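Local coordinates for protein succinylglutamate desuccinylase/aspartoacylase (Ruegeria sp. TM1040, PDB 3NA6) that probably hydrolyses the amide bond of an N-acylated amino acid, as do the zinc-dependent deacylases of the succinylglutamate desuccinylase/aspartoacylase family, at residues I41-N46 with R84-P89; A180-Q185 with P247-D252; F268-D273 with I309-P314. All blocks are in the same frame, centred on the assembly; numbering follows the deposited sequence.

Interaction 1 of 3, residues I41-N46 with R84-P89; sequences ITVIQN and RLIIVP
T42 with I87 and I44 with L85 are the hydrogen-bonded pairs of two antiparallel strands, 41-46 and 84-88, whose axes approach to 4.6 Å at an angle of 179°. Both pairs carry reciprocal bonds: T42 N to I87 O measures 2.9 Å and I87 N to T42 O 2.8 Å, while L85 N to I44 O is shorter at 2.7 Å. At the non-hydrogen-bonded pair Q45-R84 the backbones come closer, and R84 CA lies 3.2 Å from I44 O in a CA-H...O contact.

The extended I41 lies alongside I86, its CD1 3.8 Å from I86 CG2. With CG anti to the backbone N and the next torsion extended, R84 carries CD past V43 CG1 to within 3.4 Å of Q45 OE1; the bend at chi3 (52°) then turns the guanidinium. The amide and guanidinium planes stand 65° apart there, and their nitrogens are engaged beyond the pair: Q45 NE2 with D16, R84 NE with T51 and R84 NH1 with the L13 carbonyl. On the other face I44 CD1 meets I87 CD1 at 4.2 Å, and I87 packs on L72 and A73 of helix 64-75. T42 OG1 bonds to H20 and to T293 of the second subunit.

Register within the mixed central sheet is thus set by the four main-chain bonds, whereas the side chains mostly contribute aliphatic packing and direct several polar groups, among them nitrogens of Q45 and R84, to third partners.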
# COMPACT_ATOMS: atom_id res chain seq x y z
N ILE A 41 29.91 3.98 -9.22
CA ILE A 41 31.21 4.30 -8.67
C ILE A 41 32.12 4.78 -9.78
O ILE A 41 32.06 4.29 -10.90
CB ILE A 41 31.81 3.08 -7.90
CG1 ILE A 41 33.14 3.46 -7.20
CG2 ILE A 41 31.97 1.86 -8.82
CD1 ILE A 41 33.55 2.43 -6.15
N THR A 42 32.95 5.78 -9.47
CA THR A 42 34.01 6.22 -10.37
C THR A 42 35.32 6.18 -9.59
O THR A 42 35.38 6.60 -8.43
CB THR A 42 33.76 7.65 -10.89
OG1 THR A 42 32.71 7.63 -11.87
CG2 THR A 42 35.01 8.20 -11.54
N VAL A 43 36.36 5.64 -10.22
CA VAL A 43 37.72 5.71 -9.65
C VAL A 43 38.57 6.49 -10.61
O VAL A 43 38.54 6.23 -11.84
CB VAL A 43 38.34 4.33 -9.43
CG1 VAL A 43 39.78 4.48 -8.88
CG2 VAL A 43 37.45 3.51 -8.49
N ILE A 44 39.27 7.49 -10.07
CA ILE A 44 40.28 8.25 -10.81
C ILE A 44 41.62 8.18 -10.04
O ILE A 44 41.70 8.60 -8.89
CB ILE A 44 39.88 9.74 -11.01
CG1 ILE A 44 38.48 9.84 -11.62
CG2 ILE A 44 40.94 10.47 -11.88
CD1 ILE A 44 37.90 11.28 -11.68
N GLN A 45 42.64 7.65 -10.71
CA GLN A 45 43.95 7.39 -10.11
C GLN A 45 45.09 7.79 -11.06
O GLN A 45 45.04 7.52 -12.26
CB GLN A 45 44.10 5.93 -9.72
CG GLN A 45 45.50 5.54 -9.27
CD GLN A 45 45.61 4.09 -8.91
OE1 GLN A 45 44.96 3.62 -7.96
NE2 GLN A 45 46.42 3.36 -9.67
N ASN A 46 46.10 8.44 -10.50
CA ASN A 46 47.21 8.94 -11.29
C ASN A 46 48.34 9.36 -10.38
O ASN A 46 48.11 10.02 -9.37
CB ASN A 46 46.76 10.13 -12.13
CG ASN A 46 47.86 10.65 -13.06
OD1 ASN A 46 48.41 11.72 -12.85
ND2 ASN A 46 48.19 9.87 -14.08
N ARG A 84 44.45 9.16 -5.65
CA ARG A 84 43.28 8.43 -6.08
C ARG A 84 42.03 9.01 -5.50
O ARG A 84 41.95 9.28 -4.29
CB ARG A 84 43.38 6.98 -5.67
CG ARG A 84 42.15 6.14 -6.09
CD ARG A 84 42.41 4.65 -6.00
NE ARG A 84 42.93 4.26 -4.69
CZ ARG A 84 43.03 3.01 -4.25
NH1 ARG A 84 42.61 1.98 -4.99
NH2 ARG A 84 43.54 2.78 -3.05
N LEU A 85 41.03 9.18 -6.35
CA LEU A 85 39.67 9.49 -5.92
C LEU A 85 38.77 8.25 -6.08
O LEU A 85 38.69 7.72 -7.15
CB LEU A 85 39.11 10.66 -6.75
CG LEU A 85 39.90 11.97 -6.72
CD1 LEU A 85 39.36 12.94 -7.79
CD2 LEU A 85 39.86 12.62 -5.33
N ILE A 86 38.12 7.78 -5.02
CA ILE A 86 37.06 6.76 -5.15
C ILE A 86 35.75 7.49 -4.85
O ILE A 86 35.52 7.91 -3.69
CB ILE A 86 37.25 5.59 -4.20
CG1 ILE A 86 38.59 4.91 -4.46
CG2 ILE A 86 36.12 4.57 -4.36
CD1 ILE A 86 39.02 3.89 -3.40
N ILE A 87 34.94 7.69 -5.90
CA ILE A 87 33.77 8.57 -5.86
C ILE A 87 32.48 7.72 -5.93
O ILE A 87 32.25 7.02 -6.91
CB ILE A 87 33.77 9.53 -7.05
CG1 ILE A 87 35.13 10.23 -7.19
CG2 ILE A 87 32.58 10.52 -6.91
CD1 ILE A 87 35.28 11.19 -8.40
N VAL A 88 31.65 7.82 -4.91
CA VAL A 88 30.36 7.11 -4.81
C VAL A 88 29.31 8.18 -4.48
O VAL A 88 29.06 8.48 -3.32
CB VAL A 88 30.43 6.06 -3.70
CG1 VAL A 88 29.11 5.27 -3.55
CG2 VAL A 88 31.62 5.10 -3.94
N PRO A 89 28.72 8.80 -5.51
CA PRO A 89 27.78 9.91 -5.25
C PRO A 89 26.51 9.49 -4.53
O PRO A 89 25.90 10.30 -3.84
CB PRO A 89 27.44 10.45 -6.64
CG PRO A 89 28.25 9.65 -7.62
CD PRO A 89 28.88 8.50 -6.94

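Interaction 2 of 3, residues A180-Q185 with P247-D252; sequences APYSVQ and PSVTLD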
# COMPACT_ATOMS: atom_id res chain seq x y z
N ALA A 180 33.24 26.07 4.85
CA ALA A 180 31.79 26.29 4.68
C ALA A 180 31.46 27.62 5.36
O ALA A 180 32.29 28.17 6.11
CB ALA A 180 30.97 25.13 5.27
N PRO A 181 30.28 28.16 5.09
CA PRO A 181 29.97 29.45 5.73
C PRO A 181 29.87 29.34 7.24
O PRO A 181 30.03 30.34 7.93
CB PRO A 181 28.62 29.83 5.10
CG PRO A 181 28.61 29.13 3.78
CD PRO A 181 29.30 27.81 4.05
N TYR A 182 29.60 28.15 7.77
CA TYR A 182 29.70 27.90 9.21
C TYR A 182 30.66 26.74 9.46
O TYR A 182 30.81 25.84 8.63
CB TYR A 182 28.34 27.59 9.86
CG TYR A 182 27.39 28.74 9.87
CD1 TYR A 182 26.68 29.08 8.73
CD2 TYR A 182 27.19 29.50 11.02
CE1 TYR A 182 25.81 30.12 8.73
CE2 TYR A 182 26.31 30.55 11.03
CZ TYR A 182 25.63 30.86 9.87
OH TYR A 182 24.74 31.90 9.85
N SER A 183 31.32 26.80 10.61
CA SER A 183 32.32 25.83 11.04
C SER A 183 31.97 25.36 12.44
O SER A 183 31.60 26.18 13.29
CB SER A 183 33.70 26.48 11.07
OG SER A 183 34.18 26.70 9.77
N VAL A 184 32.07 24.05 12.65
CA VAL A 184 31.79 23.41 13.93
C VAL A 184 32.83 22.36 14.29
O VAL A 184 33.33 21.65 13.42
CB VAL A 184 30.47 22.62 13.92
CG1 VAL A 184 29.96 22.50 15.35
CG2 VAL A 184 29.44 23.25 12.99
N GLN A 185 33.16 22.26 15.58
CA GLN A 185 33.86 21.11 16.13
C GLN A 185 33.03 20.65 17.33
O GLN A 185 32.81 21.44 18.26
CB GLN A 185 35.24 21.49 16.60
CG GLN A 185 36.08 20.31 17.04
CD GLN A 185 37.46 20.72 17.49
OE1 GLN A 185 37.61 21.67 18.24
NE2 GLN A 185 38.48 19.98 17.05
N PRO A 247 35.06 34.18 4.52
CA PRO A 247 34.73 34.17 5.94
C PRO A 247 33.92 32.93 6.35
O PRO A 247 33.15 32.42 5.54
CB PRO A 247 33.85 35.42 6.11
CG PRO A 247 34.31 36.33 5.02
CD PRO A 247 34.68 35.45 3.87
N SER A 248 34.14 32.44 7.57
CA SER A 248 33.31 31.38 8.14
C SER A 248 32.95 31.74 9.58
O SER A 248 33.75 32.30 10.32
CB SER A 248 34.02 30.02 8.09
OG SER A 248 33.15 28.94 8.43
N VAL A 249 31.71 31.43 9.97
CA VAL A 249 31.24 31.68 11.33
C VAL A 249 31.43 30.40 12.13
O VAL A 249 30.91 29.35 11.76
CB VAL A 249 29.74 32.16 11.34
CG1 VAL A 249 29.17 32.11 12.75
CG2 VAL A 249 29.63 33.58 10.73
N THR A 250 32.18 30.47 13.23
CA THR A 250 32.35 29.30 14.08
C THR A 250 31.28 29.27 15.15
O THR A 250 31.03 30.30 15.82
CB THR A 250 33.72 29.27 14.74
OG1 THR A 250 34.68 29.02 13.73
CG2 THR A 250 33.82 28.18 15.81
N LEU A 251 30.64 28.10 15.29
CA LEU A 251 29.62 27.87 16.32
C LEU A 251 30.25 27.24 17.56
O LEU A 251 31.02 26.29 17.43
CB LEU A 251 28.53 26.94 15.81
CG LEU A 251 27.68 27.43 14.63
CD1 LEU A 251 26.71 26.34 14.21
CD2 LEU A 251 26.92 28.75 14.94
N ASP A 252 29.92 27.76 18.75
CA ASP A 252 30.36 27.14 20.01
C ASP A 252 29.85 25.73 20.05
O ASP A 252 28.84 25.44 19.40
CB ASP A 252 29.87 27.87 21.25
CG ASP A 252 30.78 28.99 21.66
OD1 ASP A 252 31.89 29.11 21.10
OD2 ASP A 252 30.39 29.77 22.57
O HOH W 1 33.00 24.70 16.87
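S248 OG donates to A180 O at 2.6 Å, approaching from 25° off the carbonyl plane. The same hydroxyl lies 2.8 Å from S183 OG, so the two serine oxygens sit side by side. S248 has its OG anti to the backbone N (chi1 -170°), which turns the oxygen into the gap between the A180 carbonyl and the S183 side chain. Three backbone bonds follow: V249 N to P181 O at 2.9 Å, S183 N to V249 O at 2.8 Å and L251 N to S183 O at 2.9 Å. This alternation, in which S183 offers both N and O to the other segment, is the parallel pattern, with Y182 opposite V249 and S183 opposite T250. The short strand 249-250 is thereby added as an outermost strand of the mixed central sheet, next to strand 182-186. Further along, a water bridges the segments, accepting from Q185 N and donating to L251 O. Y182 and V249 point the same way, side by side, with CE2 of the tyrosine 3.7 Å from V249 CG1; L251 CD2 meets the same ring obliquely, 4.0 Å from Y182 CD2. F156 of the neighbouring strand 156-160 and V154 of a loop also pack against Y182.

Interaction 3 of 3, residues F268-D273 with I309-P314; sequences FEIMID and ISRHFP
F268 and H312 meet edge to face: the imidazole presents its CD2 edge to a face of the phenyl ring, with centroids 5.1 Å apart and planes at 75°. H312 CB adds a CH-pi contact over the face, 4.2 Å from the F268 centroid. The histidine is itself held in place, since P314 CD covers a face of its ring and NE2 bonds to the M316 carbonyl.

R311 approaches F268 differently. Its NH2 lies at the phenyl edge, near the ring plane, with the two planes 55° apart, so this is not a cation-pi stack. The guanidinium reaches that place because CG sits between the backbone N and the carbonyl carbon (chi1 53°) and the chain bends again at chi3. It then folds back side-on onto the carbonyl of the next residue: R311 NE to H312 O is 2.8 Å and R311 NH2 to H312 O 3.1 Å, with the oxygen in the guanidinium plane. Two bonds to one oxygen fix the rotation of the flat group. I270 closes over a guanidinium face, its CG2 3.5 Å from R311 NH1, while I270 CD1 touches R311 CB at 3.6 Å.

At the guanidinium edge a water spans to D273, lying 2.8 Å from R311 NH1 and 2.7 Å from D273 OD1. The second subunit completes this region: its S217 carbonyl accepts from R311 NH1, and its A219 and R220 amides bond the D273 carboxylate.

Strands 266-270 and 306-312 belong to two different antiparallel sheets of the C-terminal beta region, so these side chains pack sheet against sheet. Between these segments the buried arginine is met by a carbonyl oxygen, a water and hydrocarbon, and D273 OD1 stays beyond salt-bridge distance of NH1; its charge would probably still help offset that of the guanidinium.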
# COMPACT_ATOMS: atom_id res chain seq x y z
N PHE A 268 3.01 24.04 11.69
CA PHE A 268 4.26 24.55 12.27
C PHE A 268 4.54 25.97 11.79
O PHE A 268 4.65 26.20 10.57
CB PHE A 268 5.40 23.65 11.83
CG PHE A 268 6.73 24.02 12.41
CD1 PHE A 268 6.94 23.92 13.77
CD2 PHE A 268 7.76 24.44 11.61
CE1 PHE A 268 8.13 24.20 14.33
CE2 PHE A 268 9.00 24.77 12.19
CZ PHE A 268 9.17 24.61 13.55
N GLU A 269 4.64 26.90 12.72
CA GLU A 269 5.02 28.26 12.40
C GLU A 269 6.34 28.62 13.07
O GLU A 269 6.40 28.85 14.30
CB GLU A 269 3.97 29.29 12.82
CG GLU A 269 4.42 30.73 12.41
CD GLU A 269 3.56 31.81 12.97
OE1 GLU A 269 2.62 31.47 13.71
OE2 GLU A 269 3.85 33.00 12.69
N ILE A 270 7.41 28.70 12.29
CA ILE A 270 8.71 29.14 12.85
C ILE A 270 8.66 30.66 12.95
O ILE A 270 7.96 31.31 12.15
CB ILE A 270 9.89 28.64 12.01
CG1 ILE A 270 11.16 28.70 12.86
CG2 ILE A 270 10.03 29.42 10.71
CD1 ILE A 270 11.96 27.50 12.79
N MSE A 271 9.36 31.24 13.93
CA MSE A 271 9.33 32.70 14.14
C MSE A 271 10.59 33.46 13.71
O MSE A 271 10.58 34.69 13.58
CB MSE A 271 9.05 33.00 15.61
CG MSE A 271 7.77 32.36 16.13
SE MSE A 271 6.14 32.73 15.07
CE MSE A 271 6.02 34.66 15.22
N ILE A 272 11.68 32.74 13.50
CA ILE A 272 12.89 33.35 12.94
C ILE A 272 13.46 32.35 11.92
O ILE A 272 13.15 31.15 11.99
CB ILE A 272 13.96 33.72 14.01
CG1 ILE A 272 14.64 32.47 14.57
CG2 ILE A 272 13.39 34.67 15.13
CD1 ILE A 272 13.75 31.56 15.28
N ASP A 273 14.26 32.82 10.99
CA ASP A 273 14.81 31.94 9.97
C ASP A 273 16.25 31.56 10.24
O ASP A 273 16.88 32.10 11.14
CB ASP A 273 14.59 32.57 8.59
CG ASP A 273 13.10 32.65 8.21
OD1 ASP A 273 12.34 31.73 8.65
OD2 ASP A 273 12.69 33.60 7.50
N ILE A 309 20.10 27.43 14.16
CA ILE A 309 21.02 26.65 13.36
C ILE A 309 20.36 25.42 12.72
O ILE A 309 20.88 24.88 11.76
CB ILE A 309 22.32 26.25 14.15
CG1 ILE A 309 22.01 25.32 15.32
CG2 ILE A 309 23.10 27.49 14.61
CD1 ILE A 309 23.28 24.73 15.96
N SER A 310 19.21 25.00 13.25
CA SER A 310 18.48 23.88 12.69
C SER A 310 17.00 24.10 12.88
O SER A 310 16.59 24.68 13.88
CB SER A 310 18.88 22.58 13.39
OG SER A 310 18.32 21.47 12.67
N ARG A 311 16.18 23.65 11.93
CA ARG A 311 14.72 23.72 12.10
C ARG A 311 14.00 22.53 11.51
O ARG A 311 14.47 21.95 10.53
CB ARG A 311 14.14 24.99 11.49
CG ARG A 311 14.52 25.28 10.03
CD ARG A 311 13.50 26.23 9.34
NE ARG A 311 12.18 25.59 9.24
CZ ARG A 311 11.10 26.13 8.66
NH1 ARG A 311 11.16 27.34 8.13
NH2 ARG A 311 9.95 25.47 8.63
N HIS A 312 12.86 22.18 12.10
CA HIS A 312 11.92 21.27 11.47
C HIS A 312 11.54 21.91 10.16
O HIS A 312 11.21 23.10 10.14
CB HIS A 312 10.67 21.13 12.36
CG HIS A 312 9.58 20.30 11.76
ND1 HIS A 312 9.58 18.92 11.80
CD2 HIS A 312 8.42 20.66 11.15
CE1 HIS A 312 8.49 18.47 11.21
NE2 HIS A 312 7.76 19.51 10.81
N PHE A 313 11.54 21.13 9.07
CA PHE A 313 11.22 21.68 7.75
C PHE A 313 9.73 21.71 7.32
O PHE A 313 9.22 22.78 7.01
CB PHE A 313 12.12 21.00 6.71
CG PHE A 313 12.01 21.58 5.34
CD1 PHE A 313 12.80 22.65 4.98
CD2 PHE A 313 11.18 21.02 4.40
CE1 PHE A 313 12.74 23.18 3.73
CE2 PHE A 313 11.12 21.54 3.13
CZ PHE A 313 11.92 22.63 2.81
N PRO A 314 9.02 20.56 7.36
CA PRO A 314 7.69 20.53 6.79
C PRO A 314 6.66 21.39 7.52
O PRO A 314 6.81 21.67 8.69
CB PRO A 314 7.29 19.02 6.86
CG PRO A 314 8.57 18.29 7.00
CD PRO A 314 9.47 19.22 7.77
O HOH W 2 13.20 29.23 8.27

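Interactions 1 and 2 both lie on the mixed central sheet, with centres 29 Å apart. Interaction 1 is largely buried and joins neighbouring antiparallel strands in that sheet, whereas interaction 2 is parallel, only partly buried, and adds a short outermost strand with help from serine hydroxyls and a water. Interaction 3 belongs to the C-terminal beta region: it is buried too, but aromatic and guanidinium side chains join two sheets in place of main-chain pairing. Interactions 2 and 3 touch directly, L251 CD1 lying 3.8 Å from I309 CG2, so the edge of the central sheet meets the beta region there. Interactions 1 and 3, on opposite sides of the chain's centre, each contact the second subunit.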